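PDB 1VHK: ribosomal RNA small subunit methyltransferase E from Bacillus subtilis, which probably methylates the N3 position of a specific uridine in 16S ribosomal RNA of the assembled 30S subunit, with S-adenosyl-L-methionine as methyl donor. Local coordinates for residues A[82-87]-A[106-111]; A[167-172]-A[200-205]; A[76-81]-A[147-152]; A[97-102]-A[136-141]; A[9-14]-A[46-51]. All blocks are in the same frame, centred on the assembly; numbering follows the deposited sequence.

Contact 1: A[82-87]-A[106-111]; sequences KVYIAS and GAHAFI
Val83 to Ala86 runs beside His108 to Ile111 in parallel, the short strand axes 4.6 Å apart and inclined by 23°. Val83 O receives His108 N at 2.7 Å. Two residues on, Ile85 bonds through both its backbone polar atoms: Ile85 N to Ala109 O at 3.1 Å, and Ile85 O to Ile111 N at 2.7 Å. With helix 94-104 between them, these strands form a beta-alpha-beta unit. On one sheet face, Tyr84 CD1 packs on Ala109 CB at 3.7 Å. The imidazole of His108, its CG anti to the backbone N (chi1 180°), lies alongside Tyr84 with the hydroxyl near its edge, while Lys82 CD stands over a ring face, 4.2 Å from the centroid. On the other face, Ile85 CB meets Phe110 CD1 at 3.8 Å. Where the backbones part, a water accepts from Val83 N and donates to Gly106 O. Backbone hydrogen bonds thus join the strands and apolar side chains pack along them, while His108, Lys82 and one bridging water lie toward the start.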
# COMPACT_ATOMS: atom_id res chain seq x y z
N LYS A 82 1.00 3.54 -16.26
CA LYS A 82 2.34 3.15 -15.83
C LYS A 82 2.93 4.09 -14.81
O LYS A 82 3.26 5.24 -15.11
CB LYS A 82 3.27 3.08 -17.07
CG LYS A 82 2.81 1.98 -18.03
CD LYS A 82 3.83 1.68 -19.10
CE LYS A 82 3.36 0.50 -19.96
NZ LYS A 82 4.49 -0.08 -20.75
N VAL A 83 3.06 3.62 -13.55
CA VAL A 83 3.61 4.57 -12.59
C VAL A 83 4.99 4.16 -12.14
O VAL A 83 5.33 2.99 -12.01
CB VAL A 83 2.67 5.12 -11.55
CG1 VAL A 83 1.32 4.45 -11.50
CG2 VAL A 83 3.28 5.27 -10.17
N TYR A 84 5.90 5.14 -12.33
CA TYR A 84 7.30 5.00 -11.99
C TYR A 84 7.62 5.72 -10.67
O TYR A 84 7.41 6.92 -10.54
CB TYR A 84 8.19 5.60 -13.06
CG TYR A 84 8.23 4.81 -14.34
CD1 TYR A 84 9.41 4.20 -14.77
CD2 TYR A 84 7.11 4.69 -15.14
CE1 TYR A 84 9.46 3.52 -15.97
CE2 TYR A 84 7.13 4.01 -16.34
CZ TYR A 84 8.31 3.42 -16.74
OH TYR A 84 8.34 2.76 -17.94
N ILE A 85 8.18 4.97 -9.74
CA ILE A 85 8.54 5.50 -8.44
C ILE A 85 10.03 5.86 -8.39
O ILE A 85 10.89 4.99 -8.47
CB ILE A 85 8.23 4.50 -7.31
CG1 ILE A 85 6.82 3.93 -7.46
CG2 ILE A 85 8.41 5.15 -5.95
CD1 ILE A 85 5.72 4.95 -7.57
N ALA A 86 10.34 7.14 -8.23
CA ALA A 86 11.73 7.55 -8.03
C ALA A 86 11.97 7.82 -6.54
O ALA A 86 11.44 8.84 -6.07
CB ALA A 86 12.05 8.81 -8.82
N SER A 87 12.81 7.05 -5.85
CA SER A 87 13.04 7.35 -4.44
C SER A 87 14.43 7.80 -4.06
O SER A 87 15.44 7.09 -4.24
CB SER A 87 12.64 6.15 -3.56
OG SER A 87 11.45 5.54 -4.01
N GLY A 106 0.78 -2.01 -7.48
CA GLY A 106 0.74 -1.73 -8.88
C GLY A 106 1.82 -0.94 -9.52
O GLY A 106 1.73 -0.70 -10.75
N ALA A 107 2.83 -0.47 -8.83
CA ALA A 107 3.91 0.31 -9.43
C ALA A 107 4.49 -0.38 -10.65
O ALA A 107 4.68 -1.60 -10.65
CB ALA A 107 5.03 0.49 -8.39
N HIS A 108 4.85 0.39 -11.68
CA HIS A 108 5.39 -0.17 -12.91
C HIS A 108 6.90 -0.33 -12.88
O HIS A 108 7.42 -1.28 -13.47
CB HIS A 108 4.97 0.61 -14.18
CG HIS A 108 5.57 -0.00 -15.42
ND1 HIS A 108 5.08 -1.19 -15.97
CD2 HIS A 108 6.65 0.34 -16.15
CE1 HIS A 108 5.83 -1.52 -17.01
NE2 HIS A 108 6.78 -0.61 -17.14
N ALA A 109 7.60 0.53 -12.15
CA ALA A 109 9.07 0.37 -12.14
C ALA A 109 9.63 1.23 -11.02
O ALA A 109 8.87 2.05 -10.54
CB ALA A 109 9.67 0.77 -13.48
N PHE A 110 10.85 0.89 -10.54
CA PHE A 110 11.40 1.72 -9.47
C PHE A 110 12.72 2.33 -9.89
O PHE A 110 13.47 1.76 -10.69
CB PHE A 110 11.58 0.93 -8.18
CG PHE A 110 10.34 0.31 -7.62
CD1 PHE A 110 9.58 0.97 -6.68
CD2 PHE A 110 9.93 -0.94 -8.08
CE1 PHE A 110 8.45 0.36 -6.15
CE2 PHE A 110 8.79 -1.54 -7.58
CZ PHE A 110 8.06 -0.89 -6.60
N ILE A 111 12.98 3.56 -9.49
CA ILE A 111 14.22 4.25 -9.88
C ILE A 111 14.82 4.92 -8.64
O ILE A 111 14.35 6.00 -8.29
CB ILE A 111 13.95 5.38 -10.88
CG1 ILE A 111 13.23 4.87 -12.15
CG2 ILE A 111 15.24 6.07 -11.23
CD1 ILE A 111 12.68 6.03 -12.95
O HOH W 1 1.93 1.19 -12.90

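Contact 2: A[167-172]-A[200-205]; sequences QDFDKC and SLLIVF
Ser200 and Leu202 meet Phe169 to Cys172 where two parallel neighbours of the central sheet in the SPOUT-type methyltransferase domain begin to pair. Ser200, partly exposed, ties the entry of its strand to the turn before strand 171-175. Its OG accepts Asp170 N at 2.8 Å, and in return Ser200 N donates to Asp170 OD1 at 2.9 Å, coming from the anti side and well out of the carboxylate plane. Beyond this reciprocal pair the strands pass into ordinary parallel pairing: Lys171 N reaches Ser200 O, and Leu202 N meets Lys171 O at 3.0 Å. Leu202 is the apolar counterpart. Its CB sits over one face of the Phe169 ring, 3.9 Å from the centroid, while a chi1 of 176° swings CG away from the backbone N and carries CD2 across to Cys172 SG at 3.8 Å. Cys172 SG lies also 4.0 Å from Val204 CG1, one step further up the same face. Phe169 packs edge-to-face with Tyr84, which carries this apolar layer on to strand 82-88. At the edge of the Phe169 ring, in its plane, lies Ser200 OG, 3.7 Å from Phe169 CD2.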
# COMPACT_ATOMS: atom_id res chain seq x y z
N GLN A 167 12.23 13.35 -19.53
CA GLN A 167 11.70 13.55 -20.87
C GLN A 167 10.94 12.37 -21.44
O GLN A 167 10.12 12.52 -22.36
CB GLN A 167 12.89 13.91 -21.78
CG GLN A 167 12.63 15.10 -22.70
CD GLN A 167 13.92 15.49 -23.42
OE1 GLN A 167 14.54 14.61 -24.02
NE2 GLN A 167 14.33 16.74 -23.30
N ASP A 168 11.22 11.16 -20.98
CA ASP A 168 10.61 9.96 -21.49
C ASP A 168 9.18 9.78 -21.03
O ASP A 168 8.42 9.05 -21.67
CB ASP A 168 11.42 8.72 -21.09
CG ASP A 168 12.91 8.82 -21.34
OD1 ASP A 168 13.61 7.83 -20.99
OD2 ASP A 168 13.39 9.83 -21.89
N PHE A 169 8.76 10.42 -19.94
CA PHE A 169 7.42 10.17 -19.46
C PHE A 169 6.40 11.21 -19.87
O PHE A 169 6.67 12.40 -19.85
CB PHE A 169 7.40 10.06 -17.92
CG PHE A 169 8.51 9.22 -17.36
CD1 PHE A 169 9.71 9.80 -16.97
CD2 PHE A 169 8.34 7.86 -17.19
CE1 PHE A 169 10.71 9.03 -16.42
CE2 PHE A 169 9.34 7.09 -16.66
CZ PHE A 169 10.52 7.68 -16.25
N ASP A 170 5.15 10.77 -19.98
CA ASP A 170 4.03 11.68 -20.18
C ASP A 170 3.94 12.74 -19.10
O ASP A 170 3.74 13.92 -19.46
CB ASP A 170 2.74 10.86 -20.32
CG ASP A 170 2.87 9.93 -21.52
OD1 ASP A 170 2.34 8.81 -21.52
OD2 ASP A 170 3.55 10.37 -22.48
N LYS A 171 4.04 12.46 -17.81
CA LYS A 171 3.97 13.47 -16.78
C LYS A 171 4.90 13.15 -15.61
O LYS A 171 5.26 12.01 -15.35
CB LYS A 171 2.57 13.64 -16.20
CG LYS A 171 1.54 14.37 -17.01
CD LYS A 171 1.39 15.82 -16.56
CE LYS A 171 0.41 16.57 -17.44
NZ LYS A 171 0.90 16.70 -18.84
N CYS A 172 5.21 14.17 -14.81
CA CYS A 172 6.04 13.97 -13.66
C CYS A 172 5.52 14.74 -12.45
O CYS A 172 5.46 15.95 -12.50
CB CYS A 172 7.50 14.42 -13.90
SG CYS A 172 8.45 14.33 -12.31
N SER A 200 2.31 7.21 -19.08
CA SER A 200 3.33 7.05 -18.08
C SER A 200 3.42 8.17 -17.08
O SER A 200 3.40 9.35 -17.44
CB SER A 200 4.70 6.84 -18.75
OG SER A 200 5.25 8.08 -19.17
N LEU A 201 3.64 7.80 -15.80
CA LEU A 201 3.77 8.83 -14.77
C LEU A 201 4.98 8.59 -13.87
O LEU A 201 5.23 7.47 -13.42
CB LEU A 201 2.49 8.92 -13.97
CG LEU A 201 2.53 9.75 -12.68
CD1 LEU A 201 2.57 11.25 -12.98
CD2 LEU A 201 1.36 9.39 -11.77
N LEU A 202 5.82 9.60 -13.74
CA LEU A 202 6.98 9.59 -12.88
C LEU A 202 6.67 10.40 -11.61
O LEU A 202 6.07 11.46 -11.72
CB LEU A 202 8.21 10.23 -13.54
CG LEU A 202 9.43 10.32 -12.59
CD1 LEU A 202 9.94 8.92 -12.30
CD2 LEU A 202 10.51 11.20 -13.16
N ILE A 203 6.96 9.82 -10.46
CA ILE A 203 6.70 10.46 -9.17
C ILE A 203 7.98 10.42 -8.35
O ILE A 203 8.52 9.32 -8.16
CB ILE A 203 5.59 9.78 -8.35
CG1 ILE A 203 4.33 9.48 -9.14
CG2 ILE A 203 5.24 10.65 -7.14
CD1 ILE A 203 3.22 8.81 -8.37
N VAL A 204 8.58 11.58 -8.03
CA VAL A 204 9.85 11.49 -7.28
C VAL A 204 9.64 11.88 -5.85
O VAL A 204 8.92 12.83 -5.52
CB VAL A 204 10.99 12.22 -7.96
CG1 VAL A 204 10.60 12.74 -9.34
CG2 VAL A 204 11.61 13.32 -7.12
N PHE A 205 10.25 11.12 -4.93
CA PHE A 205 10.16 11.41 -3.50
C PHE A 205 11.52 11.73 -2.91
O PHE A 205 12.53 11.16 -3.37
CB PHE A 205 9.62 10.14 -2.79
CG PHE A 205 8.32 9.66 -3.38
CD1 PHE A 205 8.32 8.81 -4.46
CD2 PHE A 205 7.12 10.10 -2.85
CE1 PHE A 205 7.14 8.42 -5.04
CE2 PHE A 205 5.92 9.69 -3.41
CZ PHE A 205 5.94 8.82 -4.49

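Contact 3: A[76-81]-A[147-152]; sequences NRELPI and RNEVPR
Glu78 and Arg147 stand at the heart of a salt-bridge network, completed by Glu149, that ties together two irregular loops: the linker leading into strand 82-88 and the segment after helix 131-144. Arg147 grips the carboxylate side-on. Its NE lies 2.9 Å from Glu78 OE1 and, at the same distance, from Glu78 OE2, while Arg147 NH2 reaches Glu78 OE1 at 2.9 Å through the syn lone pair; the two flat groups are turned 43° apart. The anti lone pair of Glu78 OE2 takes Asn148 N at 2.7 Å, so three N-H groups hold the carboxylate, that of NE shared between its two oxygens. A bend at chi2 (-55°) turns the carboxylate of Glu78 back toward this loop. Glu149 OE2 joins more distantly, 3.4 Å from Arg147 NH2, and the shared guanidinium probably offsets repulsion between the two carboxylates. A leucine in place of Glu78 would probably leave Arg147 NE and Asn148 N without their acceptor and the loops less firmly joined. Further along, Asn148 OD1 lies 2.9 Å from Arg77 N, which approaches from above the amide plane, and the amides of Asn76 and Asn148 stack. Arg147 also donates to Thr103 O at the end of helix 94-104 and to Ala107 O ahead of strand 109-113, while Arg77 O meets Arg232 of the second subunit, placing the loops between helix, sheet and dimer partner.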
# COMPACT_ATOMS: atom_id res chain seq x y z
N ASN A 76 -6.69 -9.48 -15.85
CA ASN A 76 -5.65 -8.48 -15.89
C ASN A 76 -5.75 -7.59 -14.65
O ASN A 76 -6.72 -6.84 -14.50
CB ASN A 76 -5.59 -7.59 -17.12
CG ASN A 76 -4.31 -6.73 -17.00
OD1 ASN A 76 -4.25 -5.74 -16.30
ND2 ASN A 76 -3.23 -7.23 -17.59
N ARG A 77 -4.68 -7.60 -13.87
CA ARG A 77 -4.72 -6.83 -12.62
C ARG A 77 -3.76 -5.68 -12.63
O ARG A 77 -3.45 -5.15 -11.56
CB ARG A 77 -4.52 -7.78 -11.44
CG ARG A 77 -5.53 -8.90 -11.36
CD ARG A 77 -5.23 -9.86 -10.23
NE ARG A 77 -6.17 -10.97 -10.14
CZ ARG A 77 -6.07 -12.13 -10.78
NH1 ARG A 77 -5.06 -12.37 -11.60
NH2 ARG A 77 -7.01 -13.07 -10.58
N GLU A 78 -3.35 -5.24 -13.82
CA GLU A 78 -2.39 -4.13 -13.92
C GLU A 78 -3.06 -2.77 -13.83
O GLU A 78 -4.23 -2.61 -14.19
CB GLU A 78 -1.55 -4.27 -15.18
CG GLU A 78 -0.52 -5.38 -15.17
CD GLU A 78 0.48 -5.40 -14.05
OE1 GLU A 78 1.13 -4.37 -13.72
OE2 GLU A 78 0.68 -6.48 -13.43
N LEU A 79 -2.40 -1.81 -13.18
CA LEU A 79 -2.94 -0.45 -13.13
C LEU A 79 -3.17 0.04 -14.57
O LEU A 79 -2.30 -0.19 -15.41
CB LEU A 79 -1.96 0.52 -12.50
CG LEU A 79 -1.91 0.78 -11.03
CD1 LEU A 79 -0.93 1.91 -10.72
CD2 LEU A 79 -3.28 1.05 -10.42
N PRO A 80 -4.18 0.86 -14.79
CA PRO A 80 -4.42 1.40 -16.12
C PRO A 80 -3.31 2.30 -16.58
O PRO A 80 -3.21 2.54 -17.78
CB PRO A 80 -5.72 2.17 -16.02
CG PRO A 80 -6.13 2.14 -14.61
CD PRO A 80 -5.23 1.24 -13.84
N ILE A 81 -2.50 2.87 -15.68
CA ILE A 81 -1.42 3.73 -16.15
C ILE A 81 -0.08 3.26 -15.56
O ILE A 81 -0.11 2.71 -14.46
CB ILE A 81 -1.62 5.21 -15.78
CG1 ILE A 81 -1.25 5.47 -14.34
CG2 ILE A 81 -3.05 5.67 -16.06
CD1 ILE A 81 -1.28 6.90 -13.90
N ARG A 147 0.28 -9.99 -9.86
CA ARG A 147 0.57 -9.02 -10.91
C ARG A 147 0.71 -9.82 -12.22
O ARG A 147 0.88 -11.04 -12.18
CB ARG A 147 1.86 -8.28 -10.59
CG ARG A 147 1.78 -7.21 -9.55
CD ARG A 147 1.00 -5.99 -10.01
NE ARG A 147 1.71 -5.20 -11.00
CZ ARG A 147 2.72 -4.39 -10.77
NH1 ARG A 147 3.18 -4.21 -9.54
NH2 ARG A 147 3.27 -3.76 -11.79
N ASN A 148 0.52 -9.16 -13.35
CA ASN A 148 0.66 -9.76 -14.66
C ASN A 148 2.06 -9.47 -15.21
O ASN A 148 2.37 -9.91 -16.31
CB ASN A 148 -0.37 -9.25 -15.65
CG ASN A 148 -1.77 -9.73 -15.31
OD1 ASN A 148 -2.34 -9.22 -14.34
ND2 ASN A 148 -2.29 -10.69 -16.06
N GLU A 149 2.85 -8.73 -14.44
CA GLU A 149 4.18 -8.33 -14.75
C GLU A 149 5.00 -8.12 -13.46
O GLU A 149 4.45 -7.74 -12.43
CB GLU A 149 4.24 -6.99 -15.52
CG GLU A 149 4.11 -5.77 -14.65
CD GLU A 149 4.79 -4.51 -15.11
OE1 GLU A 149 4.55 -4.06 -16.25
OE2 GLU A 149 5.58 -3.91 -14.32
N VAL A 150 6.31 -8.25 -13.60
CA VAL A 150 7.25 -8.01 -12.51
C VAL A 150 7.91 -6.65 -12.72
O VAL A 150 8.52 -6.39 -13.76
CB VAL A 150 8.34 -9.10 -12.52
CG1 VAL A 150 9.38 -8.81 -11.45
CG2 VAL A 150 7.69 -10.48 -12.37
N PRO A 151 7.72 -5.74 -11.79
CA PRO A 151 8.26 -4.40 -11.93
C PRO A 151 9.78 -4.41 -11.97
O PRO A 151 10.43 -5.12 -11.21
CB PRO A 151 7.73 -3.61 -10.76
CG PRO A 151 6.79 -4.48 -10.04
CD PRO A 151 6.93 -5.88 -10.56
N ARG A 152 10.34 -3.60 -12.87
CA ARG A 152 11.76 -3.44 -13.02
C ARG A 152 12.34 -2.44 -12.03
O ARG A 152 11.71 -1.47 -11.60
CB ARG A 152 12.12 -3.10 -14.46
CG ARG A 152 13.55 -2.64 -14.68
CD ARG A 152 14.05 -2.97 -16.07
NE ARG A 152 13.73 -1.95 -17.06
CZ ARG A 152 14.54 -0.95 -17.41
NH1 ARG A 152 14.11 -0.07 -18.32
NH2 ARG A 152 15.74 -0.82 -16.87

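Contact 4: A[97-102]-A[136-141]; sequences WIIQKG and KIAKEA
Ile137 opens the helix-to-helix contact: its CG2 rests 3.8 Å from Gln100 CB and 3.9 Å from Ile99 CG2, wedged between two successive residues of helix 97-102. These methyls lie opposite the backbone N in both isoleucines, whose side chains cross at about a right angle. Ala138 follows, its CB touching the same Ile99 methyl group, CG2, at 3.9 Å. Glu140 comes near with its tip alone, OE1 standing 4.1 Å from Gln100 NE2; its salt-bridge partner is Arg235 of the second subunit. At Ala141 the helices draw closest in register, the methyl CB lying 3.6 Å from Gln100 O and also touching Gln100 CG. No hydrogen bond joins the two segments, whose axes approach to 8.4 Å at 24°. Helix 94-104, the helical link of the beta-alpha-beta unit between strands 82-88 and 109-113, is packed between helix 131-144 and helix 239-253, which receives Trp97 and Lys101, while Trp97 meets its own counterpart edge-to-face in the second subunit.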
# COMPACT_ATOMS: atom_id res chain seq x y z
N TRP A 97 11.06 -2.18 1.51
CA TRP A 97 9.65 -2.02 1.87
C TRP A 97 8.94 -1.24 0.77
O TRP A 97 7.84 -1.53 0.35
CB TRP A 97 9.53 -1.27 3.20
CG TRP A 97 8.43 -1.74 4.09
CD1 TRP A 97 8.41 -2.90 4.83
CD2 TRP A 97 7.18 -1.09 4.36
NE1 TRP A 97 7.23 -3.01 5.52
CE2 TRP A 97 6.46 -1.91 5.25
CE3 TRP A 97 6.59 0.10 3.91
CZ2 TRP A 97 5.19 -1.57 5.73
CZ3 TRP A 97 5.34 0.43 4.39
CH2 TRP A 97 4.64 -0.40 5.28
N ILE A 98 9.68 -0.24 0.23
CA ILE A 98 9.11 0.57 -0.84
C ILE A 98 8.90 -0.30 -2.08
O ILE A 98 7.89 -0.15 -2.75
CB ILE A 98 9.96 1.81 -1.15
CG1 ILE A 98 9.73 2.90 -0.10
CG2 ILE A 98 9.63 2.38 -2.53
CD1 ILE A 98 10.91 3.85 0.08
N ILE A 99 9.83 -1.22 -2.33
CA ILE A 99 9.74 -2.05 -3.55
C ILE A 99 8.63 -3.07 -3.39
O ILE A 99 7.79 -3.34 -4.24
CB ILE A 99 11.09 -2.76 -3.82
CG1 ILE A 99 12.08 -1.70 -4.40
CG2 ILE A 99 11.00 -3.92 -4.79
CD1 ILE A 99 13.52 -2.17 -4.31
N GLN A 100 8.65 -3.71 -2.21
CA GLN A 100 7.67 -4.71 -1.92
C GLN A 100 6.25 -4.14 -1.95
O GLN A 100 5.42 -4.61 -2.73
CB GLN A 100 7.96 -5.43 -0.61
CG GLN A 100 6.88 -6.51 -0.33
CD GLN A 100 7.22 -7.32 0.90
OE1 GLN A 100 6.87 -6.93 2.03
NE2 GLN A 100 7.96 -8.39 0.71
N LYS A 101 5.94 -3.17 -1.08
CA LYS A 101 4.53 -2.71 -1.04
C LYS A 101 4.17 -2.08 -2.36
O LYS A 101 3.14 -2.42 -2.96
CB LYS A 101 4.26 -1.89 0.19
CG LYS A 101 5.04 -2.39 1.39
CD LYS A 101 4.23 -3.17 2.37
CE LYS A 101 4.99 -4.35 2.97
NZ LYS A 101 4.38 -5.64 2.47
N GLY A 102 5.12 -1.30 -2.92
CA GLY A 102 5.02 -0.70 -4.19
C GLY A 102 4.57 -1.67 -5.26
O GLY A 102 3.79 -1.29 -6.16
N LYS A 136 14.71 -9.42 -6.71
CA LYS A 136 14.18 -10.61 -6.08
C LYS A 136 12.97 -10.25 -5.23
O LYS A 136 11.93 -10.90 -5.27
CB LYS A 136 15.30 -11.29 -5.31
CG LYS A 136 14.96 -12.20 -4.16
CD LYS A 136 16.23 -12.73 -3.48
CE LYS A 136 15.97 -14.05 -2.78
NZ LYS A 136 15.06 -13.88 -1.60
N ILE A 137 13.02 -9.14 -4.52
CA ILE A 137 11.92 -8.70 -3.69
C ILE A 137 10.69 -8.32 -4.51
O ILE A 137 9.57 -8.60 -4.10
CB ILE A 137 12.36 -7.53 -2.79
CG1 ILE A 137 13.27 -8.13 -1.70
CG2 ILE A 137 11.17 -6.79 -2.20
CD1 ILE A 137 14.24 -7.14 -1.10
N ALA A 138 10.92 -7.76 -5.69
CA ALA A 138 9.92 -7.31 -6.61
C ALA A 138 9.19 -8.47 -7.28
O ALA A 138 8.00 -8.37 -7.55
CB ALA A 138 10.53 -6.44 -7.69
N LYS A 139 9.94 -9.52 -7.59
CA LYS A 139 9.44 -10.73 -8.19
C LYS A 139 8.53 -11.51 -7.24
O LYS A 139 7.50 -12.04 -7.62
CB LYS A 139 10.65 -11.62 -8.56
CG LYS A 139 10.41 -12.51 -9.76
CD LYS A 139 11.23 -13.80 -9.67
CE LYS A 139 11.02 -14.63 -10.93
NZ LYS A 139 11.63 -15.97 -10.80
N GLU A 140 8.91 -11.55 -5.96
CA GLU A 140 8.10 -12.29 -4.96
C GLU A 140 6.84 -11.51 -4.64
O GLU A 140 5.70 -12.01 -4.65
CB GLU A 140 8.99 -12.57 -3.77
CG GLU A 140 8.56 -13.41 -2.65
CD GLU A 140 7.37 -12.96 -1.83
OE1 GLU A 140 7.21 -11.74 -1.60
OE2 GLU A 140 6.55 -13.84 -1.43
N ALA A 141 6.97 -10.19 -4.46
CA ALA A 141 5.78 -9.35 -4.23
C ALA A 141 4.83 -9.51 -5.43
O ALA A 141 3.61 -9.59 -5.31
CB ALA A 141 6.21 -7.90 -4.09

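Contact 5: A[9-14]-A[46-51]; sequences ELTKQQ and CSQDGF
The side chains of Lys12 and Phe51 cross at about a right angle, the lysine passing over a face of the ring. Its CB is 3.8 Å from Phe51 CD1. The chain then runs out fully extended, starting from a chi1 of 176°, and CD stands over one ring face, 4.3 Å from the centroid and toward the rim, a CH-pi contact. The ammonium end continues past Phe51 to a cation-pi contact with Trp72. The backbone of the same residue is held too: Lys12 N, in the first turn of helix 12-16, donates to the syn lone pair of Asp49 OD2 at 2.8 Å. That carboxylate belongs to a type I beta turn, Ser47 to Gly50, linking strands 42-46 and 52-60 in the PUA-like domain. The turn is tied to the other segment by Gln48 N, which donates to Leu10 O at 2.8 Å in an almost straight bond of 170°. Ser47 CB packs against the same carbonyl, 3.4 Å from Leu10 O, while Ser47 OG accepts Phe51 N at 3.0 Å. Replacing Ser47 by an alanine would probably leave Phe51 N without this acceptor and the ring beneath Lys12 less firmly placed. Thr11 CG2 touches the Asp49 carboxylate.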
# COMPACT_ATOMS: atom_id res chain seq x y z
N GLU A 9 9.15 -18.13 -18.41
CA GLU A 9 9.92 -17.47 -19.46
C GLU A 9 9.54 -17.96 -20.85
O GLU A 9 10.38 -18.24 -21.70
CB GLU A 9 11.41 -17.68 -19.22
CG GLU A 9 11.90 -17.46 -17.81
CD GLU A 9 12.23 -16.01 -17.51
OE1 GLU A 9 13.25 -15.74 -16.82
OE2 GLU A 9 11.46 -15.12 -17.95
N LEU A 10 8.25 -18.07 -21.09
CA LEU A 10 7.64 -18.44 -22.34
C LEU A 10 6.53 -17.41 -22.65
O LEU A 10 6.16 -16.69 -21.71
CB LEU A 10 7.05 -19.84 -22.27
CG LEU A 10 7.97 -21.02 -22.56
CD1 LEU A 10 9.04 -20.65 -23.58
CD2 LEU A 10 8.59 -21.60 -21.30
N THR A 11 6.13 -17.28 -23.88
CA THR A 11 5.08 -16.31 -24.27
C THR A 11 3.77 -17.05 -24.27
O THR A 11 3.85 -18.30 -24.28
CB THR A 11 5.40 -15.78 -25.68
OG1 THR A 11 6.61 -15.02 -25.62
CG2 THR A 11 4.27 -14.90 -26.20
N LYS A 12 2.59 -16.42 -24.26
CA LYS A 12 1.39 -17.27 -24.33
C LYS A 12 1.46 -18.18 -25.56
O LYS A 12 1.30 -19.40 -25.44
CB LYS A 12 0.08 -16.52 -24.29
CG LYS A 12 -1.13 -17.47 -24.47
CD LYS A 12 -2.41 -16.66 -24.56
CE LYS A 12 -3.55 -17.52 -25.10
NZ LYS A 12 -4.81 -16.73 -25.12
N GLN A 13 1.73 -17.62 -26.74
CA GLN A 13 1.79 -18.43 -27.95
C GLN A 13 2.81 -19.53 -27.93
O GLN A 13 2.54 -20.62 -28.49
CB GLN A 13 1.86 -17.54 -29.20
CG GLN A 13 0.56 -16.70 -29.31
CD GLN A 13 0.38 -16.10 -30.69
OE1 GLN A 13 1.36 -15.74 -31.34
NE2 GLN A 13 -0.86 -15.99 -31.14
N GLN A 14 3.92 -19.40 -27.21
CA GLN A 14 4.89 -20.47 -27.08
C GLN A 14 4.35 -21.58 -26.18
O GLN A 14 4.72 -22.73 -26.34
CB GLN A 14 6.24 -20.01 -26.54
CG GLN A 14 7.06 -19.13 -27.44
CD GLN A 14 8.36 -18.65 -26.85
OE1 GLN A 14 8.51 -18.40 -25.65
NE2 GLN A 14 9.37 -18.49 -27.71
N CYS A 46 1.90 -17.15 -15.18
CA CYS A 46 1.78 -15.94 -15.95
C CYS A 46 2.90 -15.91 -16.99
O CYS A 46 4.04 -16.01 -16.55
CB CYS A 46 1.90 -14.72 -15.00
SG CYS A 46 1.40 -13.16 -15.82
N SER A 47 2.61 -15.82 -18.26
CA SER A 47 3.64 -15.78 -19.31
C SER A 47 4.44 -14.48 -19.32
O SER A 47 4.09 -13.49 -18.67
CB SER A 47 3.01 -15.98 -20.68
OG SER A 47 1.94 -15.08 -20.89
N GLN A 48 5.46 -14.39 -20.19
CA GLN A 48 6.27 -13.18 -20.24
C GLN A 48 5.46 -11.98 -20.76
O GLN A 48 5.91 -10.84 -20.56
CB GLN A 48 7.53 -13.24 -21.03
CG GLN A 48 8.25 -14.48 -21.39
CD GLN A 48 9.33 -14.23 -22.43
OE1 GLN A 48 9.17 -13.33 -23.27
NE2 GLN A 48 10.43 -14.97 -22.36
N ASP A 49 4.44 -12.23 -21.55
CA ASP A 49 3.61 -11.20 -22.13
C ASP A 49 2.37 -10.88 -21.33
O ASP A 49 1.41 -10.33 -21.87
CB ASP A 49 3.29 -11.45 -23.59
CG ASP A 49 2.83 -12.79 -24.04
OD1 ASP A 49 2.23 -12.88 -25.16
OD2 ASP A 49 3.06 -13.83 -23.39
N GLY A 50 2.35 -11.25 -20.05
CA GLY A 50 1.27 -10.95 -19.16
C GLY A 50 0.07 -11.85 -19.16
O GLY A 50 -0.90 -11.53 -18.43
N PHE A 51 0.07 -13.00 -19.82
CA PHE A 51 -1.09 -13.89 -19.82
C PHE A 51 -1.09 -14.92 -18.70
O PHE A 51 -0.17 -15.71 -18.55
CB PHE A 51 -1.18 -14.55 -21.20
CG PHE A 51 -1.56 -13.56 -22.27
CD1 PHE A 51 -0.59 -12.98 -23.08
CD2 PHE A 51 -2.88 -13.18 -22.44
CE1 PHE A 51 -0.94 -12.06 -24.04
CE2 PHE A 51 -3.23 -12.25 -23.40
CZ PHE A 51 -2.26 -11.68 -24.19

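Overall arrangement
Contacts 1 and 2, centres about 9 Å apart, share the parallel sheet: Tyr84 N lies 2.7 Å from Leu201 O, joining their strands directly. Helix 94-104 of contact 4 also lies against the sheet, where Phe110 CZ comes within 3.4 Å of Ile99 O. Contact 3 is the hub, reaching contact 1 through Arg147 NH2 to Ala107 O at 2.8 Å and contact 5 through Asn148 ND2 to Gly50 O at 2.9 Å, so it bridges the methyltransferase and PUA-like domains. Contacts 2 and 5 lie farthest apart, centres about 28 Å. Contacts 3 and 4 also touch the second subunit, in keeping with SPOUT enzymes, whose cofactor site is generally formed by a C-terminal knot at the dimer interface.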